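Local coordinates for protein putative fimbrium tip subunit Fim1C (Bacteroides ovatus, PDB 4EPS) that probably forms part of the tip of a fimbrium, one of the cell-surface filaments that mediate adhesion and biofilm formation, at residues W117-E122 with H157-V162; V194-D199 with I207-D212; L398-D401 with T405-E408. All blocks are in the same frame, centred on the assembly; numbering follows the deposited sequence.

Contact 1: residues W117-E122 with H157-V162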
loop_
_atom_site.group_PDB
_atom_site.type_symbol
_atom_site.label_atom_id
_atom_site.label_comp_id
_atom_site.label_asym_id
_atom_site.label_seq_id
_atom_site.Cartn_x
_atom_site.Cartn_y
_atom_site.Cartn_z
ATOM N N TRP A 117 50.788 13.121 -17.024
ATOM C CA TRP A 117 49.498 12.642 -17.526
ATOM C C TRP A 117 48.481 13.777 -17.544
ATOM O O TRP A 117 48.176 14.354 -16.500
ATOM C CB TRP A 117 49.002 11.442 -16.696
ATOM C CG TRP A 117 47.897 10.663 -17.353
ATOM C CD1 TRP A 117 46.581 10.648 -16.999
ATOM C CD2 TRP A 117 48.033 9.729 -18.440
ATOM N NE1 TRP A 117 45.879 9.786 -17.814
ATOM C CE2 TRP A 117 46.745 9.209 -18.707
ATOM C CE3 TRP A 117 49.124 9.286 -19.219
ATOM C CZ2 TRP A 117 46.513 8.260 -19.712
ATOM C CZ3 TRP A 117 48.892 8.357 -20.229
ATOM C CH2 TRP A 117 47.600 7.853 -20.465
ATOM N N GLU A 118 47.988 14.109 -18.741
ATOM C CA GLU A 118 47.031 15.199 -18.935
ATOM C C GLU A 118 45.614 14.650 -18.907
ATOM O O GLU A 118 45.214 13.898 -19.802
ATOM C CB GLU A 118 47.308 15.966 -20.243
ATOM C CG GLU A 118 48.701 16.577 -20.312
ATOM C CD GLU A 118 49.042 17.264 -21.622
ATOM O OE1 GLU A 118 48.899 16.626 -22.691
ATOM O OE2 GLU A 118 49.481 18.435 -21.573
ATOM N N LEU A 119 44.883 14.991 -17.882
ATOM C CA LEU A 119 43.519 14.547 -17.688
ATOM C C LEU A 119 42.567 15.666 -18.033
ATOM O O LEU A 119 42.781 16.808 -17.621
ATOM C CB LEU A 119 43.424 14.159 -16.211
ATOM C CG LEU A 119 42.404 13.183 -15.765
ATOM C CD1 LEU A 119 42.647 11.799 -16.387
ATOM C CD2 LEU A 119 42.459 13.091 -14.281
ATOM N N THR A 120 41.540 15.366 -18.830
ATOM C CA THR A 120 40.521 16.357 -19.184
ATOM C C THR A 120 39.210 16.000 -18.479
ATOM O O THR A 120 39.063 14.894 -17.954
ATOM C CB THR A 120 40.319 16.451 -20.703
ATOM O OG1 THR A 120 39.501 15.361 -21.118
ATOM C CG2 THR A 120 41.651 16.522 -21.489
ATOM N N THR A 121 38.250 16.917 -18.517
ATOM C CA THR A 121 36.962 16.689 -17.878
ATOM C C THR A 121 35.936 16.140 -18.893
ATOM O O THR A 121 34.745 16.092 -18.576
ATOM C CB THR A 121 36.494 17.976 -17.200
ATOM O OG1 THR A 121 36.484 19.031 -18.158
ATOM C CG2 THR A 121 37.360 18.363 -15.978
ATOM N N GLU A 122 36.399 15.698 -20.086
ATOM C CA GLU A 122 35.528 15.105 -21.121
ATOM C C GLU A 122 35.662 13.577 -21.033
ATOM O O GLU A 122 36.615 12.991 -21.559
ATOM C CB GLU A 122 35.889 15.663 -22.515
ATOM C CG GLU A 122 35.379 17.082 -22.738
ATOM C CD GLU A 122 33.872 17.252 -22.604
ATOM O OE1 GLU A 122 33.115 16.474 -23.234
ATOM O OE2 GLU A 122 33.447 18.140 -21.830
ATOM N N HIS A 157 45.634 1.985 -10.458
ATOM C CA HIS A 157 45.183 3.234 -11.085
ATOM C C HIS A 157 45.985 4.389 -10.503
ATOM O O HIS A 157 46.137 4.487 -9.265
ATOM C CB HIS A 157 43.674 3.432 -10.865
ATOM C CG HIS A 157 42.826 2.406 -11.553
ATOM N ND1 HIS A 157 42.170 2.694 -12.732
ATOM C CD2 HIS A 157 42.569 1.121 -11.210
ATOM C CE1 HIS A 157 41.487 1.599 -13.045
ATOM N NE2 HIS A 157 41.708 0.620 -12.164
ATOM N N ARG A 158 46.513 5.259 -11.384
ATOM C CA ARG A 158 47.340 6.381 -10.949
ATOM C C ARG A 158 46.516 7.644 -10.662
ATOM O O ARG A 158 46.990 8.530 -9.961
ATOM C CB ARG A 158 48.428 6.665 -11.991
ATOM C CG ARG A 158 49.403 5.489 -12.174
ATOM C CD ARG A 158 50.072 5.058 -10.878
ATOM N NE ARG A 158 51.073 6.032 -10.452
ATOM C CZ ARG A 158 52.382 5.891 -10.633
ATOM N NH1 ARG A 158 52.866 4.798 -11.208
ATOM N NH2 ARG A 158 53.218 6.838 -10.234
HETATM N N MSE A 159 45.294 7.730 -11.199
HETATM C CA MSE A 159 44.454 8.900 -10.959
HETATM C C MSE A 159 43.574 8.653 -9.738
HETATM O O MSE A 159 43.572 7.550 -9.177
HETATM C CB MSE A 159 43.564 9.193 -12.211
HETATM C CG MSE A 159 44.381 9.535 -13.475
HETATM SE SE MSE A 159 45.522 11.119 -13.210
HETATM C CE MSE A 159 47.305 10.247 -13.157
ATOM N N SER A 160 42.802 9.671 -9.346
ATOM C CA SER A 160 41.829 9.539 -8.267
ATOM C C SER A 160 40.461 9.539 -8.917
ATOM O O SER A 160 40.360 9.852 -10.105
ATOM C CB SER A 160 41.994 10.667 -7.247
ATOM O OG SER A 160 41.247 10.336 -6.087
ATOM N N LEU A 161 39.416 9.177 -8.177
ATOM C CA LEU A 161 38.088 9.085 -8.783
ATOM C C LEU A 161 37.006 9.750 -7.948
ATOM O O LEU A 161 36.871 9.469 -6.755
ATOM C CB LEU A 161 37.741 7.598 -8.997
ATOM C CG LEU A 161 36.392 7.296 -9.690
ATOM C CD1 LEU A 161 36.417 7.779 -11.175
ATOM C CD2 LEU A 161 36.077 5.836 -9.601
ATOM N N VAL A 162 36.210 10.605 -8.600
ATOM C CA VAL A 162 35.032 11.215 -7.991
ATOM C C VAL A 162 33.840 10.329 -8.391
ATOM O O VAL A 162 33.664 10.039 -9.579
ATOM C CB VAL A 162 34.825 12.705 -8.429
ATOM C CG1 VAL A 162 33.385 13.202 -8.155
ATOM C CG2 VAL A 162 35.830 13.624 -7.746
#

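Contact 2: residues V194-D199 with I207-D212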
loop_
_atom_site.group_PDB
_atom_site.type_symbol
_atom_site.label_atom_id
_atom_site.label_comp_id
_atom_site.label_asym_id
_atom_site.label_seq_id
_atom_site.Cartn_x
_atom_site.Cartn_y
_atom_site.Cartn_z
ATOM N N VAL A 194 20.513 17.572 -15.326
ATOM C CA VAL A 194 21.772 17.363 -14.590
ATOM C C VAL A 194 22.936 18.017 -15.324
ATOM O O VAL A 194 23.185 17.717 -16.491
ATOM C CB VAL A 194 22.060 15.852 -14.316
ATOM C CG1 VAL A 194 23.418 15.659 -13.618
ATOM C CG2 VAL A 194 20.945 15.236 -13.480
ATOM N N ALA A 195 23.697 18.836 -14.604
ATOM C CA ALA A 195 24.905 19.438 -15.155
ATOM C C ALA A 195 25.901 19.589 -14.049
ATOM O O ALA A 195 25.536 19.971 -12.932
ATOM C CB ALA A 195 24.609 20.801 -15.791
ATOM N N PHE A 196 27.159 19.299 -14.362
ATOM C CA PHE A 196 28.259 19.496 -13.421
ATOM C C PHE A 196 29.217 20.561 -13.946
ATOM O O PHE A 196 29.478 20.616 -15.152
ATOM C CB PHE A 196 29.012 18.180 -13.166
ATOM C CG PHE A 196 28.185 17.107 -12.509
ATOM C CD1 PHE A 196 28.047 17.065 -11.127
ATOM C CD2 PHE A 196 27.557 16.126 -13.275
ATOM C CE1 PHE A 196 27.287 16.061 -10.517
ATOM C CE2 PHE A 196 26.806 15.113 -12.662
ATOM C CZ PHE A 196 26.662 15.103 -11.293
ATOM N N TYR A 197 29.787 21.358 -13.021
ATOM C CA TYR A 197 30.704 22.451 -13.316
ATOM C C TYR A 197 31.927 22.414 -12.437
ATOM O O TYR A 197 31.817 22.134 -11.245
ATOM C CB TYR A 197 30.013 23.813 -13.097
ATOM C CG TYR A 197 28.758 23.968 -13.925
ATOM C CD1 TYR A 197 28.814 24.478 -15.220
ATOM C CD2 TYR A 197 27.517 23.597 -13.418
ATOM C CE1 TYR A 197 27.664 24.587 -16.004
ATOM C CE2 TYR A 197 26.356 23.720 -14.186
ATOM C CZ TYR A 197 26.437 24.222 -15.475
ATOM O OH TYR A 197 25.299 24.352 -16.230
ATOM N N LEU A 198 33.076 22.804 -13.000
ATOM C CA LEU A 198 34.288 22.919 -12.214
ATOM C C LEU A 198 34.418 24.328 -11.605
ATOM O O LEU A 198 34.415 25.316 -12.350
ATOM C CB LEU A 198 35.527 22.612 -13.083
ATOM C CG LEU A 198 36.818 22.240 -12.348
ATOM C CD1 LEU A 198 36.681 20.906 -11.654
ATOM C CD2 LEU A 198 37.966 22.160 -13.321
ATOM N N ASP A 199 34.539 24.387 -10.251
ATOM C CA ASP A 199 34.754 25.558 -9.387
ATOM C C ASP A 199 33.622 26.600 -9.394
ATOM O O ASP A 199 33.293 27.103 -8.320
ATOM C CB ASP A 199 36.092 26.237 -9.694
ATOM C CG ASP A 199 37.283 25.372 -9.326
ATOM O OD1 ASP A 199 37.488 25.122 -8.116
ATOM O OD2 ASP A 199 38.018 24.954 -10.244
ATOM N N ILE A 207 31.491 20.240 -17.060
ATOM C CA ILE A 207 32.302 19.035 -17.166
ATOM C C ILE A 207 31.409 17.847 -17.595
ATOM O O ILE A 207 30.178 17.898 -17.437
ATOM C CB ILE A 207 33.140 18.816 -15.878
ATOM C CG1 ILE A 207 32.288 18.601 -14.624
ATOM C CG2 ILE A 207 34.106 20.010 -15.680
ATOM C CD1 ILE A 207 33.090 18.573 -13.277
ATOM N N SER A 208 32.021 16.811 -18.216
ATOM C CA SER A 208 31.246 15.675 -18.729
ATOM C C SER A 208 31.708 14.349 -18.115
ATOM O O SER A 208 32.547 13.653 -18.693
ATOM C CB SER A 208 31.319 15.632 -20.256
ATOM O OG SER A 208 30.992 16.900 -20.798
ATOM N N PRO A 209 31.181 14.000 -16.924
ATOM C CA PRO A 209 31.579 12.731 -16.299
ATOM C C PRO A 209 30.988 11.539 -17.014
ATOM O O PRO A 209 30.091 11.684 -17.854
ATOM C CB PRO A 209 31.026 12.820 -14.861
ATOM C CG PRO A 209 30.052 13.931 -14.862
ATOM C CD PRO A 209 30.135 14.699 -16.143
ATOM N N TYR A 210 31.468 10.365 -16.661
ATOM C CA TYR A 210 30.938 9.129 -17.210
ATOM C C TYR A 210 29.682 8.760 -16.450
ATOM O O TYR A 210 29.711 8.715 -15.220
ATOM C CB TYR A 210 31.983 8.001 -17.139
ATOM C CG TYR A 210 31.432 6.686 -17.646
ATOM C CD1 TYR A 210 31.241 6.468 -19.006
ATOM C CD2 TYR A 210 31.020 5.695 -16.763
ATOM C CE1 TYR A 210 30.645 5.301 -19.476
ATOM C CE2 TYR A 210 30.436 4.512 -17.223
ATOM C CZ TYR A 210 30.262 4.315 -18.583
ATOM O OH TYR A 210 29.700 3.150 -19.052
ATOM N N TYR A 211 28.566 8.499 -17.166
ATOM C CA TYR A 211 27.342 8.095 -16.481
ATOM C C TYR A 211 27.196 6.576 -16.546
ATOM O O TYR A 211 27.116 5.999 -17.636
ATOM C CB TYR A 211 26.089 8.781 -17.070
ATOM C CG TYR A 211 24.805 8.315 -16.418
ATOM C CD1 TYR A 211 24.564 8.539 -15.060
ATOM C CD2 TYR A 211 23.851 7.601 -17.144
ATOM C CE1 TYR A 211 23.393 8.091 -14.448
ATOM C CE2 TYR A 211 22.679 7.138 -16.538
ATOM C CZ TYR A 211 22.452 7.388 -15.195
ATOM O OH TYR A 211 21.311 6.903 -14.603
ATOM N N ASP A 212 27.151 5.936 -15.386
ATOM C CA ASP A 212 26.957 4.486 -15.283
ATOM C C ASP A 212 25.475 4.261 -15.164
ATOM O O ASP A 212 24.916 4.452 -14.089
ATOM C CB ASP A 212 27.725 3.891 -14.089
ATOM C CG ASP A 212 27.678 2.359 -14.012
ATOM O OD1 ASP A 212 26.721 1.756 -14.548
ATOM O OD2 ASP A 212 28.581 1.776 -13.410
HETATM O O HOH W 1 27.558 17.888 -16.878
#

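Contact 3: residues L398-D401 with T405-E408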
loop_
_atom_site.group_PDB
_atom_site.type_symbol
_atom_site.label_atom_id
_atom_site.label_comp_id
_atom_site.label_asym_id
_atom_site.label_seq_id
_atom_site.Cartn_x
_atom_site.Cartn_y
_atom_site.Cartn_z
ATOM N N LEU A 398 9.829 4.536 -39.680
ATOM C CA LEU A 398 10.331 3.727 -40.794
ATOM C C LEU A 398 9.943 4.370 -42.128
ATOM O O LEU A 398 10.770 4.417 -43.045
ATOM C CB LEU A 398 9.820 2.280 -40.716
ATOM C CG LEU A 398 10.361 1.415 -39.582
ATOM C CD1 LEU A 398 9.644 0.081 -39.551
ATOM C CD2 LEU A 398 11.851 1.173 -39.730
ATOM N N TYR A 399 8.710 4.928 -42.217
ATOM C CA TYR A 399 8.248 5.645 -43.407
ATOM C C TYR A 399 9.107 6.895 -43.609
ATOM O O TYR A 399 9.519 7.174 -44.737
ATOM C CB TYR A 399 6.761 6.027 -43.282
ATOM C CG TYR A 399 6.210 6.737 -44.498
ATOM C CD1 TYR A 399 6.288 8.125 -44.616
ATOM C CD2 TYR A 399 5.556 6.032 -45.504
ATOM C CE1 TYR A 399 5.767 8.785 -45.728
ATOM C CE2 TYR A 399 5.012 6.683 -46.607
ATOM C CZ TYR A 399 5.125 8.061 -46.717
ATOM O OH TYR A 399 4.610 8.702 -47.812
ATOM N N TYR A 400 9.362 7.648 -42.524
ATOM C CA TYR A 400 10.197 8.846 -42.600
ATOM C C TYR A 400 11.624 8.501 -43.089
ATOM O O TYR A 400 12.157 9.210 -43.939
ATOM C CB TYR A 400 10.259 9.601 -41.260
ATOM C CG TYR A 400 11.123 10.841 -41.356
ATOM C CD1 TYR A 400 10.624 12.020 -41.898
ATOM C CD2 TYR A 400 12.469 10.807 -40.995
ATOM C CE1 TYR A 400 11.429 13.151 -42.038
ATOM C CE2 TYR A 400 13.289 11.925 -41.151
ATOM C CZ TYR A 400 12.760 13.100 -41.654
ATOM O OH TYR A 400 13.561 14.206 -41.784
ATOM N N ASP A 401 12.209 7.409 -42.575
ATOM C CA ASP A 401 13.552 6.934 -42.939
ATOM C C ASP A 401 13.678 6.693 -44.446
ATOM O O ASP A 401 14.753 6.889 -45.008
ATOM C CB ASP A 401 13.884 5.641 -42.177
ATOM C CG ASP A 401 14.118 5.816 -40.680
ATOM O OD1 ASP A 401 14.235 6.981 -40.224
ATOM O OD2 ASP A 401 14.196 4.788 -39.966
ATOM N N THR A 405 9.749 12.850 -45.670
ATOM C CA THR A 405 8.682 13.850 -45.753
ATOM C C THR A 405 8.413 14.388 -44.354
ATOM O O THR A 405 8.135 13.610 -43.431
ATOM C CB THR A 405 7.414 13.281 -46.409
ATOM O OG1 THR A 405 7.768 12.522 -47.570
ATOM C CG2 THR A 405 6.424 14.374 -46.793
ATOM N N ASP A 406 8.495 15.724 -44.205
ATOM C CA ASP A 406 8.323 16.424 -42.935
ATOM C C ASP A 406 6.849 16.644 -42.618
ATOM O O ASP A 406 6.318 17.745 -42.824
ATOM C CB ASP A 406 9.089 17.764 -42.950
ATOM C CG ASP A 406 10.595 17.618 -43.123
ATOM O OD1 ASP A 406 11.217 16.848 -42.341
ATOM O OD2 ASP A 406 11.156 18.287 -44.023
ATOM N N PHE A 407 6.186 15.581 -42.121
ATOM C CA PHE A 407 4.770 15.633 -41.731
ATOM C C PHE A 407 4.588 16.589 -40.565
ATOM O O PHE A 407 5.437 16.606 -39.654
ATOM C CB PHE A 407 4.277 14.236 -41.318
ATOM C CG PHE A 407 4.126 13.166 -42.376
ATOM C CD1 PHE A 407 4.289 13.465 -43.729
ATOM C CD2 PHE A 407 3.753 11.873 -42.028
ATOM C CE1 PHE A 407 4.109 12.480 -44.705
ATOM C CE2 PHE A 407 3.583 10.889 -43.004
ATOM C CZ PHE A 407 3.744 11.204 -44.336
ATOM N N GLU A 408 3.482 17.353 -40.563
ATOM C CA GLU A 408 3.190 18.293 -39.472
ATOM C C GLU A 408 3.108 17.585 -38.109
ATOM O O GLU A 408 3.529 18.172 -37.112
ATOM C CB GLU A 408 1.898 19.078 -39.742
ATOM C CG GLU A 408 1.989 20.000 -40.956
ATOM C CD GLU A 408 1.548 19.434 -42.302
ATOM O OE1 GLU A 408 1.883 18.268 -42.617
ATOM O OE2 GLU A 408 0.907 20.188 -43.070
HETATM O O HOH W 2 5.586 11.164 -48.432
#

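Contact 1: residues W117-E122 with H157-V162
Trp117, the first residue of the loop 117-122 to reach the strand region 157-162, meets the selenomethionine Met159 through the pyrrole side of its indole. Its CD1 lies 3.9 Å from Met159 CE and 4.0 Å from Met159 SE, while Met159 SE stands 5.0 Å from the centroid of the five-membered ring of Trp117 in an oblique Met-aromatic contact. With CG anti to the backbone N (chi1 -164°), the indole is carried to where its NE1 bonds to the carbonyl of Gln132, which probably fixes the rotation of the ring. Two residues on, Leu119 points the same way and brings a methyl, CD2, to 3.8 Å from Met159 SE; the two side chains run past each other in opposite senses, and Leu221 of strand 217-222 also packs on Leu119. The Met159 chain is bent at chi2 and chi3; the bends put SE between Leu119 CD2 and Trp117 CD1 and turn CE toward the indole. Beyond them Thr120 OG1 accepts from Glu122 N at 3.3 Å, an ST turn. This is plain apolar packing, a loop packed through Trp117 and Leu119 onto the residue just ahead of strand residues 160-162, within the fimbrillin-like domain of the transthyretin clan.

Contact 2: residues V194-D199 with I207-D212
A beta hairpin of the fimbrillin-like domain, built from strands 195-198 and 206-212, brings Phe196 and Ile207 together where its two arms run antiparallel. One direct backbone bond joins the segments: Ile207 N donates to Phe196 O over 2.8 Å, nearly straight at 173°, with the donor tilted from the carbonyl plane. The return link between the same two residues is made through a water, which accepts from Phe196 N and donates to Ile207 O at 2.7 Å, so the arms have begun to part where a direct bond might otherwise close the pair. Side chains pack beside this pair. In the conformer described, Ile207 holds CG1 between its backbone N and carbonyl carbon (chi1 63°), and this branch lies 3.6 Å from Phe196 CB. Its other branch, CG2, reaches Leu198 CB, two residues on from Phe196, at 3.9 Å. Ile230 of strand 229-234 packs on both Phe196 and Ile207, while Tyr218 of strand 217-222 meets the Phe196 ring edge-to-face, and the hairpin is thereby built into the surrounding strands. Further along the second arm, Pro209 crosses the Phe196 side chain at about a right angle, and its CG comes obliquely to within 3.7 Å of Phe196 CD2.

Contact 3: residues L398-D401 with T405-E408
The CA atoms of Tyr400 and Thr405 are the nearest pair across the segments, 6.1 Å apart, and just after the chain leaves helix 389-403, Thr405 to Phe407 form an inverse gamma turn centred on Asp406, with a weak bond from Phe407 N to Thr405 O. Two neighbouring tyrosines of the helix meet this turn in different ways. Tyr399 meets Phe407 through its CE1 corner: Tyr399 CE1 lies 3.4 Å from Phe407 CZ, and the ring planes are inclined at 34°, an oblique pairing. The Tyr399 hydroxyl is hydrogen-bonded to a water, 2.7 Å from Tyr399 OH, which is also hydrogen-bonded to Thr405 OG1, so a polar bridge runs beside the apolar contact. Trp357 meets the Tyr399 ring edge-to-face, and Phe403 also packs against it.

Tyr400 extends its ring along the other part of the turn, CG anti to the backbone N (chi1 -180°). Thr405 O sits in the plane of that ring at its edge, 3.3 Å from Tyr400 CD1, where the carbonyl oxygen faces the ring's C-H groups. Farther out, Asp406 OD1 lies near the ring plane too, 3.6 Å from Tyr400 OH, with the carboxylate turned 39° from the ring. Replacing Tyr400 with an alanine would probably deprive the Thr405 carbonyl and the Asp406 carboxylate of the ring edge beside them and open a gap between helix and turn.

Taken together, these contacts are those of a tight helix-to-helix connection, in which the last turns of helix 389-403 pack against the short linker that leads into helix 408-419.

From the N terminus, the chain first closes contact 1, where strand 148-174 returns to the loop that follows helix 111-115, with 34 residues between the segments. Contact 2 follows in series, closing a hairpin across only seven residues. The two contacts neither nest nor cross, yet they touch: Thr121 O lies 2.8 Å from Ser208 N, a probable hydrogen bond, so the loop of contact 1 runs beside the second arm of the hairpin, and both belong to the fimbrillin-like region. Contact 3 closes last, over three residues, joining the end of helix 389-403 to the linker before helix 408-419. Its centre lies about 44 Å from that of contact 1, on the opposite side of the chain's centre.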